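Local coordinates for nitrate transport protein (Parabacteroides distasonis, PDB 3HN0) that probably serves as the substrate-binding component of an ABC transporter, perhaps for nitrate, capturing a small solute for import across the membrane, at residues 65-68 and 69-73; 191-194 and 195-198. All coordinates share one frame; numbering follows the deposited sequence.

Interaction 1. Residues 65-68 and 69-73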
ATOM      1  N   ALA A  65      10.976   8.824  16.780  1.00 12.69           N
ATOM      2  CA  ALA A  65      10.228  10.078  16.735  1.00 14.06           C
ATOM      3  C   ALA A  65       9.098  10.034  17.760  1.00 12.30           C
ATOM      4  O   ALA A  65       8.930  10.949  18.602  1.00 12.40           O
ATOM      5  CB  ALA A  65       9.707  10.327  15.296  1.00 14.26           C
ATOM      6  N   ALA A  66       8.370   8.929  17.769  1.00 11.16           N
ATOM      7  CA  ALA A  66       7.305   8.741  18.737  1.00 10.04           C
ATOM      8  C   ALA A  66       7.776   8.803  20.180  1.00 11.36           C
ATOM      9  O   ALA A  66       7.142   9.455  21.028  1.00 11.93           O
ATOM     10  CB  ALA A  66       6.568   7.436  18.473  1.00  8.98           C
ATOM     11  N   ASN A  67       8.857   8.097  20.471  1.00 10.83           N
ATOM     12  CA  ASN A  67       9.437   8.061  21.804  1.00 12.38           C
ATOM     13  C   ASN A  67       9.874   9.445  22.249  1.00 10.23           C
ATOM     14  O   ASN A  67       9.488   9.922  23.302  1.00 12.64           O
ATOM     15  CB  ASN A  67      10.638   7.109  21.826  1.00 12.21           C
ATOM     16  CG  ASN A  67      11.146   6.894  23.239  1.00 18.34           C
ATOM     17  OD1 ASN A  67      10.371   6.621  24.138  1.00 18.27           O
ATOM     18  ND2 ASN A  67      12.441   7.046  23.439  1.00 21.28           N
ATOM     19  N   LEU A  68      10.640  10.145  21.425  1.00 12.60           N
ATOM     20  CA  LEU A  68      11.038  11.512  21.763  1.00 13.42           C
ATOM     21  C   LEU A  68       9.843  12.432  22.047  1.00 12.74           C
ATOM     22  O   LEU A  68       9.848  13.203  23.023  1.00 13.34           O
ATOM     23  CB  LEU A  68      11.866  12.127  20.635  1.00 15.43           C
ATOM     24  CG  LEU A  68      13.249  11.538  20.399  1.00 24.50           C
ATOM     25  CD1 LEU A  68      13.883  12.261  19.164  1.00 25.62           C
ATOM     26  CD2 LEU A  68      14.088  11.683  21.607  1.00 25.04           C
ATOM     27  N   TYR A  69       8.825  12.362  21.197  1.00 10.94           N
ATOM     28  CA  TYR A  69       7.618  13.132  21.409  1.00 12.63           C
ATOM     29  C   TYR A  69       6.948  12.765  22.748  1.00  9.30           C
ATOM     30  O   TYR A  69       6.561  13.673  23.533  1.00 13.33           O
ATOM     31  CB  TYR A  69       6.634  12.995  20.241  1.00 11.38           C
ATOM     32  CG  TYR A  69       5.359  13.767  20.492  1.00 10.91           C
ATOM     33  CD1 TYR A  69       5.285  15.108  20.147  1.00 15.23           C
ATOM     34  CD2 TYR A  69       4.235  13.164  21.089  1.00 10.30           C
ATOM     35  CE1 TYR A  69       4.147  15.858  20.419  1.00 18.77           C
ATOM     36  CE2 TYR A  69       3.067  13.902  21.357  1.00 14.90           C
ATOM     37  CZ  TYR A  69       3.031  15.255  21.023  1.00 17.10           C
ATOM     38  OH  TYR A  69       1.933  16.042  21.275  1.00 17.47           O
ATOM     39  N   ASN A  70       6.798  11.470  23.017  1.00 11.24           N
ATOM     40  CA  ASN A  70       6.170  11.010  24.253  1.00  9.74           C
ATOM     41  C   ASN A  70       6.954  11.424  25.512  1.00 12.46           C
ATOM     42  O   ASN A  70       6.376  11.599  26.591  1.00 13.72           O
ATOM     43  CB  ASN A  70       5.939   9.491  24.214  1.00 13.70           C
ATOM     44  CG  ASN A  70       4.748   9.138  23.390  1.00 11.80           C
ATOM     45  OD1 ASN A  70       3.883   9.972  23.210  1.00 14.92           O
ATOM     46  ND2 ASN A  70       4.682   7.907  22.880  1.00 13.58           N
ATOM     47  N   LYS A  71       8.257  11.566  25.351  1.00 15.76           N
ATOM     48  CA  LYS A  71       9.145  11.946  26.448  1.00 17.79           C
ATOM     49  C   LYS A  71       9.234  13.446  26.685  1.00 19.36           C
ATOM     50  O   LYS A  71       9.843  13.866  27.650  1.00 21.04           O
ATOM     51  CB  LYS A  71      10.521  11.317  26.231  1.00 17.59           C
ATOM     52  CG  LYS A  71      10.407   9.810  26.487  1.00 21.84           C
ATOM     53  CD  LYS A  71      11.660   9.017  26.658  1.00 29.83           C
ATOM     54  CE  LYS A  71      11.362   7.710  27.476  1.00 30.29           C
ATOM     55  NZ  LYS A  71      10.195   6.823  26.973  1.00 19.21           N
ATOM     56  N   GLY A  72       8.608  14.240  25.827  1.00 13.77           N
ATOM     57  CA  GLY A  72       8.470  15.702  26.024  1.00 15.12           C
ATOM     58  C   GLY A  72       9.409  16.534  25.175  1.00 15.13           C
ATOM     59  O   GLY A  72       9.456  17.758  25.322  1.00 16.35           O
ATOM     60  N   ILE A  73      10.173  15.901  24.296  1.00 15.90           N
ATOM     61  CA  ILE A  73      11.075  16.660  23.370  1.00 14.87           C
ATOM     62  C   ILE A  73      10.217  17.445  22.391  1.00 17.73           C
ATOM     63  O   ILE A  73       9.230  16.892  21.878  1.00 14.42           O
ATOM     64  CB  ILE A  73      12.056  15.723  22.634  1.00 13.16           C
ATOM     65  CG1 ILE A  73      12.945  15.007  23.616  1.00 21.78           C
ATOM     66  CG2 ILE A  73      12.947  16.486  21.636  1.00 18.45           C
ATOM     67  CD1 ILE A  73      13.472  15.976  24.702  1.00 18.30           C
TER
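Asn67 and Lys71 meet one helical turn apart, where helix 62-70 gives out, and the turn is closed by backbone bonds, one side-chain bond and a small apolar touch. The backbone bonds come first. Tyr69 N and Asn70 N keep the regular i to i+4 pattern by donating to Ala65 O and Ala66 O, and Lys71 N reaches Asn67 O at 2.9 Å. The pattern then changes: Ile73 N donates to Leu68 O at 3.0 Å and Gly72 N to Tyr69 O at 3.1 Å, while Gly72 takes a positive phi of 103°. This is a Schellman motif, and a side chain at Gly72 would be pressed against the preceding carbonyl oxygen.

The polar side-chain bond joins Lys71 NZ to Asn67 OD1 at 2.8 Å, the ammonium lying slightly off the amide plane. The lysine chain crosses the amide obliquely, CD and CE passing near OD1, and the bend at its last torsion (chi4 52°) turns NZ back onto that oxygen. Were Asn67 an alanine, the ammonium is likely to be left without its carbonyl mate and the lysine chain freer to swing.

Apolar packing is slight: Leu68 CD2 meets Ile73 CG1 at 4.0 Å, and the pair continues onto Leu50 and Ile51 of helix 43-51. On another flank, Tyr69 OH bonds Asp275 and Asn70 ND2 bonds Val269 O, tying the turn to the C-terminal segment.

With Leu68 O accepting from Ile73 N and, weakly, from Lys71 N, the helix end is closed largely by its own backbone, with Arg272 NH2 also bonding Asn70 O, and the amide oxygen probably eases the lysine charge.

Interaction 2. Residues 191-194 and 195-198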
ATOM      1  N   THR A 191      10.745  26.262  15.614  1.00 16.86           N
ATOM      2  CA  THR A 191      11.065  27.395  14.741  1.00 17.17           C
ATOM      3  C   THR A 191      10.985  27.006  13.281  1.00 15.11           C
ATOM      4  O   THR A 191      11.034  27.868  12.416  1.00 12.39           O
ATOM      5  CB  THR A 191      12.438  28.023  15.027  1.00 20.92           C
ATOM      6  OG1 THR A 191      13.427  27.009  15.041  1.00 20.23           O
ATOM      7  CG2 THR A 191      12.413  28.709  16.381  1.00 26.03           C
HETATM    8  N   MSE A 192      10.831  25.710  13.015  1.00 11.52           N
HETATM    9  CA  MSE A 192      10.579  25.248  11.650  1.00 13.07           C
HETATM   10  C   MSE A 192       9.123  25.236  11.220  1.00 13.34           C
HETATM   11  O   MSE A 192       8.845  25.091  10.033  1.00 12.80           O
HETATM   12  CB  MSE A 192      11.182  23.866  11.436  1.00 13.18           C
HETATM   13  CG  MSE A 192      12.677  23.817  11.541  1.00 13.97           C
HETATM   14 SE   MSE A 192      13.647  24.844  10.164  0.75 10.40          SE
HETATM   15  CE  MSE A 192      13.980  26.298  11.156  1.00 13.06           C
ATOM     16  N   GLU A 193       8.172  25.483  12.121  1.00 15.90           N
ATOM     17  CA  GLU A 193       6.765  25.421  11.719  1.00 13.95           C
ATOM     18  C   GLU A 193       6.429  26.340  10.534  1.00 14.79           C
ATOM     19  O   GLU A 193       5.786  25.922   9.541  1.00 14.23           O
ATOM     20  CB  GLU A 193       5.861  25.678  12.921  1.00 13.66           C
ATOM     21  CG  GLU A 193       4.398  25.475  12.628  1.00 19.03           C
ATOM     22  CD  GLU A 193       4.047  24.032  12.324  1.00 18.69           C
ATOM     23  OE1 GLU A 193       4.183  23.148  13.198  1.00 21.40           O
ATOM     24  OE2 GLU A 193       3.645  23.780  11.176  1.00 18.43           O
ATOM     25  N   LYS A 194       6.936  27.566  10.611  1.00 13.26           N
ATOM     26  CA  LYS A 194       6.723  28.544   9.568  1.00 13.21           C
ATOM     27  C   LYS A 194       7.312  28.083   8.250  1.00 13.40           C
ATOM     28  O   LYS A 194       6.870  28.545   7.231  1.00 16.65           O
ATOM     29  CB  LYS A 194       7.326  29.931   9.937  1.00 13.00           C
ATOM     30  CG  LYS A 194       8.799  29.981  10.102  1.00 11.40           C
ATOM     31  CD  LYS A 194       9.235  31.335  10.755  1.00 19.11           C
ATOM     32  CE  LYS A 194      10.680  31.318  11.199  1.00 24.45           C
ATOM     33  NZ  LYS A 194      10.986  30.653  12.530  1.00 25.30           N
ATOM     34  N   TYR A 195       8.250  27.126   8.267  1.00 12.21           N
ATOM     35  CA  TYR A 195       8.905  26.677   7.030  1.00 11.39           C
ATOM     36  C   TYR A 195       8.399  25.351   6.596  1.00 12.10           C
ATOM     37  O   TYR A 195       8.821  24.814   5.592  1.00 11.93           O
ATOM     38  CB  TYR A 195      10.415  26.574   7.247  1.00 12.44           C
ATOM     39  CG  TYR A 195      11.109  27.875   7.542  1.00 10.13           C
ATOM     40  CD1 TYR A 195      10.699  29.051   6.981  1.00  9.75           C
ATOM     41  CD2 TYR A 195      12.154  27.911   8.430  1.00 14.50           C
ATOM     42  CE1 TYR A 195      11.331  30.233   7.248  1.00 11.99           C
ATOM     43  CE2 TYR A 195      12.809  29.093   8.726  1.00 18.20           C
ATOM     44  CZ  TYR A 195      12.412  30.261   8.109  1.00 17.68           C
ATOM     45  OH  TYR A 195      13.056  31.466   8.386  1.00 14.62           O
ATOM     46  N   ARG A 196       7.449  24.813   7.325  1.00 11.59           N
ATOM     47  CA  ARG A 196       7.068  23.398   7.062  1.00 10.89           C
ATOM     48  C   ARG A 196       6.591  23.182   5.629  1.00 10.42           C
ATOM     49  O   ARG A 196       7.026  22.286   4.968  1.00 10.94           O
ATOM     50  CB  ARG A 196       5.964  22.977   8.043  1.00 12.35           C
ATOM     51  CG  ARG A 196       5.502  21.499   7.800  1.00 11.74           C
ATOM     52  CD  ARG A 196       4.632  20.948   8.931  1.00 17.79           C
ATOM     53  NE  ARG A 196       3.478  21.798   9.111  1.00 19.77           N
ATOM     54  CZ  ARG A 196       2.356  21.757   8.400  1.00 21.11           C
ATOM     55  NH1 ARG A 196       2.116  20.822   7.484  1.00 25.48           N
ATOM     56  NH2 ARG A 196       1.436  22.690   8.636  1.00 25.28           N
ATOM     57  N   ILE A 197       5.590  23.945   5.194  1.00 11.16           N
ATOM     58  CA  ILE A 197       5.096  23.795   3.840  1.00  9.78           C
ATOM     59  C   ILE A 197       6.208  24.036   2.796  1.00 11.69           C
ATOM     60  O   ILE A 197       6.301  23.302   1.845  1.00  9.72           O
ATOM     61  CB  ILE A 197       3.895  24.728   3.543  1.00  8.87           C
ATOM     62  CG1 ILE A 197       2.727  24.388   4.455  1.00 13.36           C
ATOM     63  CG2 ILE A 197       3.491  24.624   2.086  1.00 11.84           C
ATOM     64  CD1 ILE A 197       2.167  23.012   4.252  1.00 18.19           C
ATOM     65  N   ALA A 198       7.006  25.090   2.967  1.00 10.92           N
ATOM     66  CA  ALA A 198       8.140  25.332   2.032  1.00 11.19           C
ATOM     67  C   ALA A 198       9.107  24.112   1.943  1.00 10.12           C
ATOM     68  O   ALA A 198       9.545  23.707   0.872  1.00  9.54           O
ATOM     69  CB  ALA A 198       8.902  26.592   2.445  1.00  7.58           C
TER
HETATM   70  O   HOH W   1       2.682  25.530   9.193  1.00 31.01           O
HETATM   71  O   HOH W   2       6.351  27.268   4.974  1.00 21.74           O
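Thr191 opens the turn that leads into helix 196-212: its carbonyl oxygen lies 4.1 Å from Tyr195 CD2 and accepts a 2.8 Å bond from Lys194 NZ, in the carbonyl plane on a lone pair. Selenomethionine Met192 follows, bringing SE to the edge of the Tyr195 ring in a Met-aromatic contact, with CE 3.7 Å from Tyr195 CD2; its backbone oxygen takes Tyr195 N.

Glu193 reaches forward to Arg196. The syn side of OE2 receives Arg196 NE at 2.9 Å in a practically straight salt bridge (N-H...O 179°), within the guanidinium plane although the two flat groups are turned 59° apart. A water also donates to OE2, while OE1 bonds Tyr188 OH.

Lys194 lies along Tyr195. With chi1 at 64°, CG sits between backbone N and carbonyl carbon and comes over the ring centre, a CH-pi contact 3.8 Å from the centroid. A second water bridges Lys194 O to Ala198 N in the first turn of the helix.

The turn thus joins strand 184-188 to helix 196-212, with Met192 and Tyr195 packed on Ile7 of strand 6-12, Tyr195 also on Ile30 of strand 29-30, and Tyr195 OH bonded to Asp31.

Both interactions illustrate how a chain marks a helix boundary with contacts between residues close in sequence: interaction 1 closes helix 62-70, and interaction 2 leads into helix 196-212. Their centres are 20 Å apart and their nearest atoms about 10 Å, so they do not touch. Strand 184-188 relates them, since Ala65 packs on Ala185 and Val187, while interaction 2 begins shortly after that strand; the C-terminal segment also borders both, through Pro274 and Pro280. Neither is identified with a substrate site. A phosphate ion, probably from the crystallisation liquor, lies about 5 Å from the side chain of Asn70 in interaction 1.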